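PDB 2DGB: hypothetical protein PurS from Thermus thermophilus, which is a small PurS-family alpha/beta protein whose chain pairs an antiparallel sheet with two helices, and which forms an assembly of two chains. Local coordinates for residues A[22-25]-A[26-30]. Numbering follows the deposited sequence.
Sequences RAVE and GVLKD
The flat groups that meet between Val-24 and Leu-28 are backbone peptides: the carbonyl of Val-24 receives Leu-28 N almost head-on, 2.8 Å from its O with a C=O...N angle of 163°, while the CG of Leu-28 packs against the same oxygen at 3.3 Å. In the flanking bonds the donors stand a little off the carbonyl planes, Gly-26 N on Arg-22 O by 25°. These i to i+4 bonds, with Val-27 N on Ala-23 O and Lys-29 N on Glu-25 O, are those of a regular alpha helix, here all but the first turn of helix 19-30, which packs on the start of 37-49, an outermost strand of the three-stranded antiparallel sheet within the chain. Val-24 and Leu-28 run side by side in the same direction. With CG1 of Val-24 anti to its backbone N (chi1 175°), that methyl meets CD1 of Leu-28 at 3.7 Å. Both side chains touch Val-38; Leu-28 is buried, as suits its apolar bulk, and Val-24 lies at the margin. The carboxylate of Glu-25 suits the strand's backbone, OE2 accepting a hydrogen bond from Val-38 N. Lys-29 is exposed, its long flexible chain carrying the charge outward.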
loop_
_atom_site.group_PDB
_atom_site.type_symbol
_atom_site.label_atom_id
_atom_site.label_comp_id
_atom_site.label_asym_id
_atom_site.label_seq_id
_atom_site.Cartn_x
_atom_site.Cartn_y
_atom_site.Cartn_z
ATOM N N ARG A 22 -13.179 0.756 -9.019
ATOM C CA ARG A 22 -14.469 1.256 -9.469
ATOM C C ARG A 22 -15.584 0.666 -8.616
ATOM O O ARG A 22 -16.539 1.363 -8.271
ATOM C CB ARG A 22 -14.666 0.926 -10.950
ATOM C CG ARG A 22 -13.816 1.809 -11.857
ATOM C CD ARG A 22 -13.594 1.202 -13.230
ATOM N NE ARG A 22 -12.864 2.113 -14.112
ATOM C CZ ARG A 22 -13.437 2.990 -14.932
ATOM N NH1 ARG A 22 -12.682 3.780 -15.688
ATOM N NH2 ARG A 22 -14.762 3.067 -15.016
ATOM N N ALA A 23 -15.457 -0.611 -8.265
ATOM C CA ALA A 23 -16.461 -1.269 -7.432
ATOM C C ALA A 23 -16.512 -0.606 -6.050
ATOM O O ALA A 23 -17.592 -0.421 -5.482
ATOM C CB ALA A 23 -16.140 -2.761 -7.288
ATOM N N VAL A 24 -15.346 -0.242 -5.516
ATOM C CA VAL A 24 -15.285 0.397 -4.200
ATOM C C VAL A 24 -15.935 1.786 -4.216
ATOM O O VAL A 24 -16.648 2.157 -3.282
ATOM C CB VAL A 24 -13.820 0.524 -3.699
ATOM C CG1 VAL A 24 -13.775 1.304 -2.397
ATOM C CG2 VAL A 24 -13.213 -0.871 -3.483
ATOM N N GLU A 25 -15.684 2.557 -5.272
ATOM C CA GLU A 25 -16.269 3.891 -5.371
ATOM C C GLU A 25 -17.778 3.742 -5.263
ATOM O O GLU A 25 -18.439 4.472 -4.522
ATOM C CB GLU A 25 -15.927 4.537 -6.720
ATOM C CG GLU A 25 -14.446 4.563 -7.045
ATOM C CD GLU A 25 -14.169 4.998 -8.474
ATOM O OE1 GLU A 25 -15.067 4.848 -9.330
ATOM O OE2 GLU A 25 -13.049 5.469 -8.746
ATOM N N GLY A 26 -18.311 2.783 -6.012
ATOM C CA GLY A 26 -19.738 2.545 -6.011
ATOM C C GLY A 26 -20.278 2.224 -4.635
ATOM O O GLY A 26 -21.269 2.812 -4.207
ATOM N N VAL A 27 -19.634 1.295 -3.937
ATOM C CA VAL A 27 -20.089 0.913 -2.607
ATOM C C VAL A 27 -19.948 2.047 -1.597
ATOM O O VAL A 27 -20.813 2.228 -0.740
ATOM C CB VAL A 27 -19.339 -0.334 -2.103
ATOM C CG1 VAL A 27 -19.616 -0.550 -0.628
ATOM C CG2 VAL A 27 -19.785 -1.548 -2.907
ATOM N N LEU A 28 -18.858 2.805 -1.682
ATOM C CA LEU A 28 -18.683 3.927 -0.766
ATOM C C LEU A 28 -19.856 4.876 -1.000
ATOM O O LEU A 28 -20.431 5.415 -0.059
ATOM C CB LEU A 28 -17.358 4.646 -1.036
ATOM C CG LEU A 28 -16.099 3.929 -0.541
ATOM C CD1 LEU A 28 -14.854 4.619 -1.074
ATOM C CD2 LEU A 28 -16.097 3.916 0.981
ATOM N N LYS A 29 -20.212 5.066 -2.266
ATOM C CA LYS A 29 -21.329 5.931 -2.623
ATOM C C LYS A 29 -22.601 5.378 -1.985
ATOM O O LYS A 29 -23.346 6.112 -1.338
ATOM C CB LYS A 29 -21.494 5.986 -4.144
ATOM C CG LYS A 29 -22.701 6.794 -4.617
ATOM C CD LYS A 29 -22.799 6.778 -6.138
ATOM C CE LYS A 29 -23.989 7.588 -6.640
ATOM N NZ LYS A 29 -23.850 9.039 -6.339
ATOM N N ASP A 30 -22.837 4.078 -2.162
ATOM C CA ASP A 30 -24.017 3.432 -1.594
ATOM C C ASP A 30 -24.051 3.571 -0.078
ATOM O O ASP A 30 -25.121 3.652 0.516
ATOM C CB ASP A 30 -24.060 1.935 -1.935
ATOM C CG ASP A 30 -24.249 1.665 -3.414
ATOM O OD1 ASP A 30 -24.845 2.508 -4.114
ATOM O OD2 ASP A 30 -23.811 0.592 -3.875
#